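Local atomic coordinates of exodeoxyribonuclease III (Methanosarcina mazei, PDB entry 5J8N), a protein that probably cleaves DNA at abasic sites and trims it as a 3'-5' exonuclease, a magnesium-binding hydrolase of the AP/ExoA repair family. Residues E228-R231 with E232-K235; D191-R194 with M195-E199; E120-G123 with Y124-F128; S171-P175 with E176-W180. The protein carries 3 engineered substitutions. All coordinates share one frame; numbering follows the deposited sequence.

Contact 1. Residues E228-R231 with E232-K235; sequences ENLR and ENVK
Leu230 and Asn233 meet at the tight side of this 3-10 turn, their side chains crossing at about a right angle. The CD2 branch of Leu230 lies 3.5 Å from OD1 of Asn233, an apolar methyl against the amide oxygen. With CG of Asn233 anti to its carbonyl carbon (chi1 -59°), OD1 is brought up to that methyl, while ND2 is bonded to the backbone O of Glu256. In the backbone, Asn233 N donates to Leu230 O at 2.9 Å, the i to i+3 bond of a 3-10 turn. Val234 packs its CG2 against the same carbonyl, 3.5 Å from Leu230 O.

The polar part is looser and wetter. Arg231 grips Glu228 side-on: NE reaches OE1 at 2.8 Å, nearly straight at 172°, and NH2 reaches OE2. Glu232 OE2 lies against the aliphatic part of Arg231, 3.3 Å from CD; at 4.6 Å from Arg231 NE it is beyond salt-bridge distance. One water joins Asn229 O to Glu232 N, and another joins Arg231 O to Val234 O.

The turn connects strand 218-227 to strand 234-239, an outermost strand of the six-stranded sheet. Leu230 rests on Lys145 and Phe257, Val234 on Leu255 of strand 251-256, and Arg231 and Val234 on Met195 of helix 192-196.

Contact 2. Residues D191-R194 with M195-E199; sequences DSFR and MFNPE
Arg194 reaches past the end of its own short helix to hold the chain that leaves it. Among the polar contacts, its NH1 donates twice, to Glu199 O at 2.8 Å and to Asn197 O at 2.9 Å, both bonds nearly straight and both acceptors close to the guanidinium plane. The bend at chi2 (-54°) turns the arginine back toward these carbonyls, and NH2 adds a salt bridge to Asp160. Asn197 contributes a second brace: its OD1 accepts from Glu199 N at 2.8 Å, closing an Asx turn. Two polar groups thus brace the path through Pro198.

Aromatic contact comes from Phe193, whose side chain runs beside that of Asn197 and points the same way. CB of Asn197 sits over one face of the ring, 4.1 Å from its centroid, as a CH-pi contact offset toward the rim, and ND2 comes within 3.5 Å of CZ of Phe193. The ring also lends CD2 to one face of the Arg194 guanidinium.

Backbone bonds complete the set. Phe193 O accepts from both Phe196 N, at 3.2 Å, and Asn197 N, at 3.1 Å, while Met195 N bonds to Ser192 O at 2.9 Å. Together these i+3 and i+4 bonds describe a short, weakly bonded helical turn after strand 189-191, followed by an Asx turn at Asn197.

Contact 3. Residues E120-G123 with Y124-F128; sequences ERLG and YKMAF
The first turns of helix 119-141, the crossover helix of a beta-alpha-beta unit between strands 106-111 and 146-149, carry a cation-pi stack spaced i to i+3. Arg121 and Tyr124 point the same way from the helix, and the guanidinium lies flat on the tyrosine ring, centres 4.0 Å apart and planes at 20°. NH1 of Arg121 stands over the middle of the ring, whereas NH2 is shifted toward one side, 3.4 Å from CD2 of Tyr124. Bends at chi2 (-52°) and chi3 (-71°) fold the arginine over the ring instead of letting it extend. Arg121 NH2 also forms a salt bridge with Glu94, and Tyr124 OH bonds to Val90 O; both groups therefore have a second partner, which would limit sliding of the stack.

Regular alpha-helical bonds run through the backbone. Tyr124 N bonds to Glu120 O at 2.9 Å, and Lys125 N bonds to Arg121 O, also at 2.9 Å. Lys125 runs out fully extended toward the predicted active site, where its NZ is shared by the carboxylate of Glu177, OG1 of Thr154 and the backbone O of Asn153, a residue predicted to stabilise the transition state, an arrangement consistent with a second-shell role for the lysine. Leu122 and Met126 form an apolar patch that meets Glu177 of helix 175-186; between them, CD1 of Leu122 approaches CG of Met126 at 4.3 Å.

Contact 4. Residues S171-P175 with E176-W180; sequences SGFLP and EERAW
Phe173 and Arg178 lie almost flat against each other, ring and guanidinium planes only 13° apart, although their side chains run obliquely. CZ of Phe173 stands over the centre of the guanidinium, 3.4 Å from CZ of Arg178. CD of the arginine covers the same ring as a CH-pi contact, 3.8 Å from the centroid and offset toward the rim. A water in the guanidinium plane ties NH1 to Phe173 O, and NE bonds to the backbone O of His156, so the arginine is held at its edge as well as its face.

Glu177 leaves the helix with nearly the same chi1 as Arg178 (-63° against -62°); their successive positions send Glu177 to the Ser171-Leu174 backbone and Arg178 to the Phe173 ring. OE1 of Glu177 accepts from Gly172 N at 2.8 Å and, nearly along its C-O axis, from Leu174 N at 2.9 Å. OE2 uses its syn lone pair for Ser171 OG at 2.7 Å. Glu177, three residues after the N-cap, thus accepts from the N-cap N-H as the glutamate of a capping box does, but Leu174 has no polar side chain to return the bond.

The loop leads into helix 175-186, whose first turn is closed by Arg178 N on Leu174 O. Leu174 and Glu177 pack on Leu122 of helix 119-141, and Trp180 stacks on Tyr129 of that helix.

Contacts 3 and 4 bring helices 119-141 and 175-186 together, joined by the salt bridge from Lys125 NZ to Glu177 OE2 at 2.7 Å and by apolar packing of Leu122 on Leu174. Contacts 1 and 2 touch likewise, through Met195 and Phe196 against Val234, beside the edge strand 234-239. Between the two pairs nothing touches; nearest atoms stay at least about 10 Å apart. Contact 3 is a surface contact, the others partly buried. A cation-pi stack marks contact 3 and an arginine lying over a phenylalanine face contact 4, both close to predicted catalytic residues, whereas contact 1 relies on an in-segment salt bridge and waters, and contact 2 on arginine-to-carbonyl bonds.

Contact 1. Residues E228-R231 with E232-K235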
loop_
_atom_site.group_PDB
_atom_site.type_symbol
_atom_site.label_atom_id
_atom_site.label_comp_id
_atom_site.label_asym_id
_atom_site.label_seq_id
_atom_site.Cartn_x
_atom_site.Cartn_y
_atom_site.Cartn_z
ATOM N N GLU A 228 11.715 0.006 12.696
ATOM C CA GLU A 228 11.851 -0.670 13.983
ATOM C C GLU A 228 11.542 0.225 15.165
ATOM O O GLU A 228 11.046 -0.263 16.186
ATOM C CB GLU A 228 13.305 -1.223 14.104
ATOM C CG GLU A 228 13.727 -1.671 15.499
ATOM C CD GLU A 228 12.995 -2.895 15.940
ATOM O OE1 GLU A 228 12.813 -3.063 17.178
ATOM O OE2 GLU A 228 12.621 -3.699 15.050
ATOM N N ASN A 229 11.854 1.524 15.028
ATOM C CA ASN A 229 11.583 2.431 16.144
ATOM C C ASN A 229 10.071 2.576 16.443
ATOM O O ASN A 229 9.737 3.074 17.527
ATOM C CB ASN A 229 12.202 3.818 15.929
ATOM C CG ASN A 229 11.722 4.497 14.657
ATOM O OD1 ASN A 229 10.793 4.055 13.990
ATOM N ND2 ASN A 229 12.373 5.622 14.317
ATOM N N LEU A 230 9.184 2.049 15.592
ATOM C CA LEU A 230 7.743 2.034 15.872
ATOM C C LEU A 230 7.216 0.709 16.456
ATOM O O LEU A 230 6.013 0.588 16.728
ATOM C CB LEU A 230 6.987 2.350 14.590
ATOM C CG LEU A 230 6.965 3.832 14.198
ATOM C CD1 LEU A 230 6.353 3.994 12.826
ATOM C CD2 LEU A 230 6.102 4.616 15.202
ATOM N N ARG A 231 8.103 -0.235 16.745
ATOM C CA ARG A 231 7.659 -1.578 17.197
ATOM C C ARG A 231 6.681 -1.503 18.358
ATOM O O ARG A 231 5.621 -2.144 18.258
ATOM C CB ARG A 231 8.862 -2.436 17.603
ATOM C CG ARG A 231 8.479 -3.821 18.150
ATOM C CD ARG A 231 9.723 -4.540 18.699
ATOM N NE ARG A 231 10.705 -4.875 17.663
ATOM C CZ ARG A 231 10.587 -5.935 16.874
ATOM N NH1 ARG A 231 9.521 -6.714 17.004
ATOM N NH2 ARG A 231 11.509 -6.200 15.956
ATOM N N GLU A 232 6.959 -0.695 19.380
ATOM C CA GLU A 232 6.128 -0.732 20.578
ATOM C C GLU A 232 4.846 0.073 20.371
ATOM O O GLU A 232 3.915 0.002 21.191
ATOM C CB GLU A 232 6.888 -0.191 21.762
ATOM C CG GLU A 232 8.221 -0.871 21.981
ATOM C CD GLU A 232 8.139 -2.383 22.013
ATOM O OE1 GLU A 232 7.140 -2.927 22.536
ATOM O OE2 GLU A 232 9.091 -3.034 21.521
ATOM N N ASN A 233 4.815 0.863 19.304
ATOM C CA ASN A 233 3.594 1.633 18.964
ATOM C C ASN A 233 2.544 0.871 18.196
ATOM O O ASN A 233 1.392 1.324 18.101
ATOM C CB ASN A 233 3.985 2.879 18.168
ATOM C CG ASN A 233 4.929 3.753 18.956
ATOM O OD1 ASN A 233 6.138 3.792 18.649
ATOM N ND2 ASN A 233 4.427 4.418 19.984
ATOM N N VAL A 234 2.931 -0.241 17.585
ATOM C CA VAL A 234 1.982 -1.010 16.796
ATOM C C VAL A 234 1.139 -1.884 17.690
ATOM O O VAL A 234 1.639 -2.776 18.389
ATOM C CB VAL A 234 2.671 -1.909 15.746
ATOM C CG1 VAL A 234 1.619 -2.639 14.926
ATOM C CG2 VAL A 234 3.604 -1.115 14.838
ATOM N N LYS A 235 -0.174 -1.619 17.714
ATOM C CA LYS A 235 -1.030 -2.379 18.616
ATOM C C LYS A 235 -1.809 -3.464 17.914
ATOM O O LYS A 235 -2.279 -4.379 18.603
ATOM C CB LYS A 235 -1.981 -1.435 19.308
ATOM C CG LYS A 235 -1.279 -0.339 20.106
ATOM C CD LYS A 235 -0.282 -0.931 21.066
ATOM C CE LYS A 235 0.516 0.131 21.833
ATOM N NZ LYS A 235 1.443 -0.492 22.840
HETATM O O HOH W 1 9.193 0.983 19.713
HETATM O O HOH W 2 3.917 -3.873 19.494
#

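Contact 2. Residues D191-R194 with M195-E199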
loop_
_atom_site.group_PDB
_atom_site.type_symbol
_atom_site.label_atom_id
_atom_site.label_comp_id
_atom_site.label_asym_id
_atom_site.label_seq_id
_atom_site.Cartn_x
_atom_site.Cartn_y
_atom_site.Cartn_z
ATOM N N ASP A 191 7.367 -6.170 8.897
ATOM C CA ASP A 191 6.108 -6.501 8.215
ATOM C C ASP A 191 5.032 -6.577 9.317
ATOM O O ASP A 191 4.995 -7.510 10.135
ATOM C CB ASP A 191 6.300 -7.826 7.458
ATOM C CG ASP A 191 5.094 -8.320 6.758
ATOM O OD1 ASP A 191 3.974 -7.858 7.004
ATOM O OD2 ASP A 191 5.251 -9.230 5.924
ATOM N N SER A 192 4.185 -5.566 9.406
ATOM C CA SER A 192 3.337 -5.443 10.606
ATOM C C SER A 192 2.407 -6.664 10.802
ATOM O O SER A 192 2.229 -7.108 11.945
ATOM C CB SER A 192 2.544 -4.124 10.604
ATOM O OG SER A 192 1.646 -4.076 9.524
ATOM N N PHE A 193 1.799 -7.169 9.717
ATOM C CA PHE A 193 0.935 -8.335 9.901
ATOM C C PHE A 193 1.634 -9.469 10.597
ATOM O O PHE A 193 1.079 -10.115 11.482
ATOM C CB PHE A 193 0.396 -8.781 8.553
ATOM C CG PHE A 193 -0.645 -9.858 8.675
ATOM C CD1 PHE A 193 -1.922 -9.559 9.139
ATOM C CD2 PHE A 193 -0.308 -11.163 8.355
ATOM C CE1 PHE A 193 -2.876 -10.562 9.285
ATOM C CE2 PHE A 193 -1.243 -12.200 8.484
ATOM C CZ PHE A 193 -2.540 -11.902 8.973
ATOM N N ARG A 194 2.903 -9.690 10.234
ATOM C CA ARG A 194 3.704 -10.769 10.802
ATOM C C ARG A 194 4.248 -10.476 12.201
ATOM O O ARG A 194 4.765 -11.378 12.855
ATOM C CB ARG A 194 4.863 -11.109 9.834
ATOM C CG ARG A 194 4.398 -11.703 8.508
ATOM C CD ARG A 194 3.479 -12.932 8.680
ATOM N NE ARG A 194 3.106 -13.469 7.369
ATOM C CZ ARG A 194 2.107 -14.341 7.227
ATOM N NH1 ARG A 194 1.360 -14.692 8.262
ATOM N NH2 ARG A 194 1.827 -14.803 6.031
ATOM N N MET A 195 4.081 -9.255 12.700
ATOM C CA MET A 195 4.360 -9.000 14.115
ATOM C C MET A 195 3.422 -9.788 15.001
ATOM O O MET A 195 3.781 -10.091 16.129
ATOM C CB MET A 195 4.225 -7.516 14.453
ATOM C CG MET A 195 5.326 -6.684 13.809
ATOM S SD MET A 195 5.052 -4.926 14.050
ATOM C CE MET A 195 5.320 -4.850 15.823
ATOM N N PHE A 196 2.230 -10.138 14.511
ATOM C CA PHE A 196 1.235 -10.766 15.393
ATOM C C PHE A 196 0.724 -12.116 14.870
ATOM O O PHE A 196 0.242 -12.928 15.658
ATOM C CB PHE A 196 0.012 -9.852 15.576
ATOM C CG PHE A 196 0.349 -8.479 16.088
ATOM C CD1 PHE A 196 0.562 -8.227 17.430
ATOM C CD2 PHE A 196 0.433 -7.450 15.195
ATOM C CE1 PHE A 196 0.875 -6.946 17.862
ATOM C CE2 PHE A 196 0.754 -6.185 15.598
ATOM C CZ PHE A 196 0.952 -5.929 16.939
ATOM N N ASN A 197 0.801 -12.354 13.560
ATOM C CA ASN A 197 0.163 -13.520 12.974
ATOM C C ASN A 197 1.089 -14.248 12.027
ATOM O O ASN A 197 1.394 -13.717 10.946
ATOM C CB ASN A 197 -1.109 -13.103 12.238
ATOM C CG ASN A 197 -1.945 -14.316 11.799
ATOM O OD1 ASN A 197 -1.435 -15.442 11.709
ATOM N ND2 ASN A 197 -3.237 -14.115 11.608
ATOM N N PRO A 198 1.534 -15.434 12.422
ATOM C CA PRO A 198 2.443 -16.236 11.601
ATOM C C PRO A 198 1.771 -17.158 10.602
ATOM O O PRO A 198 2.505 -17.855 9.877
ATOM C CB PRO A 198 3.161 -17.083 12.651
ATOM C CG PRO A 198 2.100 -17.342 13.654
ATOM C CD PRO A 198 1.317 -16.059 13.752
ATOM N N GLU A 199 0.450 -17.168 10.552
ATOM C CA GLU A 199 -0.260 -18.235 9.847
ATOM C C GLU A 199 -0.416 -17.941 8.354
ATOM O O GLU A 199 -0.463 -16.778 7.898
ATOM C CB GLU A 199 -1.621 -18.460 10.483
ATOM C CG GLU A 199 -1.510 -18.834 11.950
ATOM C CD GLU A 199 -2.867 -18.969 12.645
ATOM O OE1 GLU A 199 -3.924 -18.775 12.006
ATOM O OE2 GLU A 199 -2.877 -19.287 13.849
#

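Contact 3. Residues E120-G123 with Y124-F128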
loop_
_atom_site.group_PDB
_atom_site.type_symbol
_atom_site.label_atom_id
_atom_site.label_comp_id
_atom_site.label_asym_id
_atom_site.label_seq_id
_atom_site.Cartn_x
_atom_site.Cartn_y
_atom_site.Cartn_z
ATOM N N GLU A 120 11.171 -5.311 -19.323
ATOM C CA GLU A 120 11.532 -3.933 -19.048
ATOM C C GLU A 120 10.739 -3.454 -17.816
ATOM O O GLU A 120 11.265 -2.673 -16.989
ATOM C CB GLU A 120 11.286 -3.051 -20.265
ATOM C CG GLU A 120 11.469 -1.584 -20.019
ATOM C CD GLU A 120 10.189 -0.823 -20.200
ATOM O OE1 GLU A 120 9.350 -1.232 -21.037
ATOM O OE2 GLU A 120 10.010 0.171 -19.475
ATOM N N ARG A 121 9.502 -3.926 -17.652
ATOM C CA ARG A 121 8.735 -3.463 -16.511
ATOM C C ARG A 121 9.182 -4.177 -15.248
ATOM O O ARG A 121 9.132 -3.581 -14.181
ATOM C CB ARG A 121 7.221 -3.631 -16.695
ATOM C CG ARG A 121 6.634 -2.643 -17.688
ATOM C CD ARG A 121 7.013 -1.200 -17.359
ATOM N NE ARG A 121 6.320 -0.755 -16.160
ATOM C CZ ARG A 121 6.358 0.479 -15.681
ATOM N NH1 ARG A 121 7.097 1.417 -16.254
ATOM N NH2 ARG A 121 5.637 0.750 -14.624
ATOM N N LEU A 122 9.666 -5.405 -15.384
ATOM C CA LEU A 122 10.272 -6.063 -14.217
ATOM C C LEU A 122 11.525 -5.238 -13.794
ATOM O O LEU A 122 11.715 -4.979 -12.594
ATOM C CB LEU A 122 10.662 -7.516 -14.532
ATOM C CG LEU A 122 11.442 -8.219 -13.407
ATOM C CD1 LEU A 122 10.643 -8.221 -12.093
ATOM C CD2 LEU A 122 11.805 -9.649 -13.825
ATOM N N GLY A 123 12.292 -4.763 -14.753
ATOM C CA GLY A 123 13.480 -3.957 -14.485
ATOM C C GLY A 123 13.069 -2.683 -13.779
ATOM O O GLY A 123 13.720 -2.261 -12.813
ATOM N N TYR A 124 11.983 -2.077 -14.234
ATOM C CA TYR A 124 11.505 -0.837 -13.671
ATOM C C TYR A 124 11.064 -1.064 -12.239
ATOM O O TYR A 124 11.347 -0.253 -11.349
ATOM C CB TYR A 124 10.337 -0.286 -14.523
ATOM C CG TYR A 124 9.777 1.055 -14.063
ATOM C CD1 TYR A 124 10.289 2.252 -14.585
ATOM C CD2 TYR A 124 8.731 1.139 -13.163
ATOM C CE1 TYR A 124 9.771 3.467 -14.161
ATOM C CE2 TYR A 124 8.207 2.346 -12.754
ATOM C CZ TYR A 124 8.732 3.508 -13.267
ATOM O OH TYR A 124 8.191 4.686 -12.834
ATOM N N LYS A 125 10.308 -2.138 -12.004
ATOM C CA LYS A 125 9.897 -2.513 -10.658
ATOM C C LYS A 125 11.109 -2.644 -9.710
ATOM O O LYS A 125 11.090 -2.087 -8.606
ATOM C CB LYS A 125 9.111 -3.836 -10.698
ATOM C CG LYS A 125 8.658 -4.328 -9.342
ATOM C CD LYS A 125 7.924 -5.663 -9.500
ATOM C CE LYS A 125 7.378 -6.103 -8.130
ATOM N NZ LYS A 125 6.740 -7.460 -8.241
ATOM N N MET A 126 12.135 -3.360 -10.145
ATOM C CA MET A 126 13.312 -3.537 -9.287
ATOM C C MET A 126 14.040 -2.200 -9.065
ATOM O O MET A 126 14.530 -1.937 -7.952
ATOM C CB MET A 126 14.225 -4.578 -9.879
ATOM C CG MET A 126 13.625 -5.979 -10.000
ATOM S SD MET A 126 12.998 -6.670 -8.450
ATOM C CE MET A 126 14.505 -6.812 -7.514
ATOM N N ALA A 127 14.102 -1.358 -10.091
ATOM C CA ALA A 127 14.727 -0.045 -9.938
ATOM C C ALA A 127 13.903 0.834 -8.963
ATOM O O ALA A 127 14.442 1.598 -8.144
ATOM C CB ALA A 127 14.846 0.622 -11.290
ATOM N N PHE A 128 12.585 0.757 -9.048
ATOM C CA PHE A 128 11.701 1.474 -8.119
ATOM C C PHE A 128 11.952 0.996 -6.708
ATOM O O PHE A 128 12.054 1.809 -5.788
ATOM C CB PHE A 128 10.216 1.294 -8.547
ATOM C CG PHE A 128 9.273 2.165 -7.784
ATOM C CD1 PHE A 128 8.904 1.830 -6.521
ATOM C CD2 PHE A 128 8.697 3.296 -8.393
ATOM C CE1 PHE A 128 8.016 2.610 -5.778
ATOM C CE2 PHE A 128 7.806 4.085 -7.668
ATOM C CZ PHE A 128 7.460 3.741 -6.352
#

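Contact 4. Residues S171-P175 with E176-W180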
loop_
_atom_site.group_PDB
_atom_site.type_symbol
_atom_site.label_atom_id
_atom_site.label_comp_id
_atom_site.label_asym_id
_atom_site.label_seq_id
_atom_site.Cartn_x
_atom_site.Cartn_y
_atom_site.Cartn_z
ATOM N N SER A 171 6.425 -12.847 -12.146
ATOM C CA SER A 171 6.641 -11.622 -11.357
ATOM C C SER A 171 5.534 -11.466 -10.320
ATOM O O SER A 171 4.336 -11.556 -10.637
ATOM C CB SER A 171 6.712 -10.389 -12.284
ATOM O OG SER A 171 6.840 -9.196 -11.459
ATOM N N GLY A 172 5.946 -11.253 -9.067
ATOM C CA GLY A 172 5.056 -11.399 -7.929
ATOM C C GLY A 172 5.659 -12.425 -6.977
ATOM O O GLY A 172 5.443 -12.358 -5.769
ATOM N N PHE A 173 6.364 -13.398 -7.534
ATOM C CA PHE A 173 6.963 -14.411 -6.685
ATOM C C PHE A 173 8.313 -14.867 -7.222
ATOM O O PHE A 173 8.691 -16.021 -7.028
ATOM C CB PHE A 173 6.016 -15.624 -6.503
ATOM C CG PHE A 173 6.322 -16.429 -5.260
ATOM C CD1 PHE A 173 6.345 -15.795 -4.009
ATOM C CD2 PHE A 173 6.627 -17.788 -5.330
ATOM C CE1 PHE A 173 6.713 -16.496 -2.848
ATOM C CE2 PHE A 173 6.982 -18.526 -4.144
ATOM C CZ PHE A 173 7.002 -17.847 -2.918
ATOM N N LEU A 174 9.021 -13.965 -7.910
ATOM C CA LEU A 174 10.370 -14.285 -8.381
ATOM C C LEU A 174 11.382 -14.247 -7.263
ATOM O O LEU A 174 11.286 -13.394 -6.376
ATOM C CB LEU A 174 10.811 -13.331 -9.492
ATOM C CG LEU A 174 9.947 -13.367 -10.770
ATOM C CD1 LEU A 174 10.348 -12.189 -11.645
ATOM C CD2 LEU A 174 10.189 -14.638 -11.572
ATOM N N PRO A 175 12.376 -15.148 -7.299
ATOM C CA PRO A 175 13.392 -15.073 -6.241
ATOM C C PRO A 175 13.972 -13.666 -6.030
ATOM O O PRO A 175 14.137 -13.253 -4.857
ATOM C CB PRO A 175 14.468 -16.079 -6.723
ATOM C CG PRO A 175 13.633 -17.169 -7.436
ATOM C CD PRO A 175 12.575 -16.322 -8.187
ATOM N N GLU A 176 14.267 -12.908 -7.079
ATOM C CA GLU A 176 14.897 -11.617 -6.914
ATOM C C GLU A 176 13.974 -10.592 -6.249
ATOM O O GLU A 176 14.423 -9.693 -5.532
ATOM C CB GLU A 176 15.392 -11.112 -8.272
ATOM C CG GLU A 176 14.291 -11.117 -9.349
ATOM C CD GLU A 176 14.261 -12.377 -10.244
ATOM O OE1 GLU A 176 14.014 -12.200 -11.473
ATOM O OE2 GLU A 176 14.497 -13.534 -9.781
ATOM N N GLU A 177 12.676 -10.711 -6.488
ATOM C CA GLU A 177 11.724 -9.821 -5.842
ATOM C C GLU A 177 11.633 -10.124 -4.330
ATOM O O GLU A 177 11.600 -9.204 -3.473
ATOM C CB GLU A 177 10.362 -9.952 -6.485
ATOM C CG GLU A 177 10.366 -9.533 -7.942
ATOM C CD GLU A 177 9.104 -9.956 -8.658
ATOM O OE1 GLU A 177 8.646 -11.105 -8.454
ATOM O OE2 GLU A 177 8.570 -9.118 -9.421
ATOM N N ARG A 178 11.536 -11.417 -4.017
ATOM C CA ARG A 178 11.492 -11.879 -2.628
ATOM C C ARG A 178 12.785 -11.477 -1.916
ATOM O O ARG A 178 12.725 -11.051 -0.742
ATOM C CB ARG A 178 11.294 -13.382 -2.601
ATOM C CG ARG A 178 9.952 -13.808 -3.257
ATOM C CD ARG A 178 9.908 -15.311 -3.434
ATOM N NE ARG A 178 9.964 -15.963 -2.113
ATOM C CZ ARG A 178 10.242 -17.246 -1.926
ATOM N NH1 ARG A 178 10.507 -18.061 -2.964
ATOM N NH2 ARG A 178 10.254 -17.729 -0.687
ATOM N N ALA A 179 13.916 -11.558 -2.628
ATOM C CA ALA A 179 15.228 -11.241 -2.040
ATOM C C ALA A 179 15.239 -9.753 -1.730
ATOM O O ALA A 179 15.828 -9.314 -0.720
ATOM C CB ALA A 179 16.368 -11.620 -2.973
ATOM N N TRP A 180 14.655 -8.941 -2.606
ATOM C CA TRP A 180 14.629 -7.509 -2.312
ATOM C C TRP A 180 13.830 -7.267 -1.033
ATOM O O TRP A 180 14.229 -6.435 -0.209
ATOM C CB TRP A 180 14.066 -6.671 -3.477
ATOM C CG TRP A 180 13.979 -5.242 -3.032
ATOM C CD1 TRP A 180 14.998 -4.328 -3.033
ATOM C CD2 TRP A 180 12.868 -4.604 -2.378
ATOM N NE1 TRP A 180 14.561 -3.151 -2.446
ATOM C CE2 TRP A 180 13.262 -3.298 -2.049
ATOM C CE3 TRP A 180 11.567 -4.996 -2.100
ATOM C CZ2 TRP A 180 12.395 -2.374 -1.435
ATOM C CZ3 TRP A 180 10.691 -4.091 -1.481
ATOM C CH2 TRP A 180 11.128 -2.781 -1.132
HETATM O O HOH W 3 10.377 -17.718 -5.659
#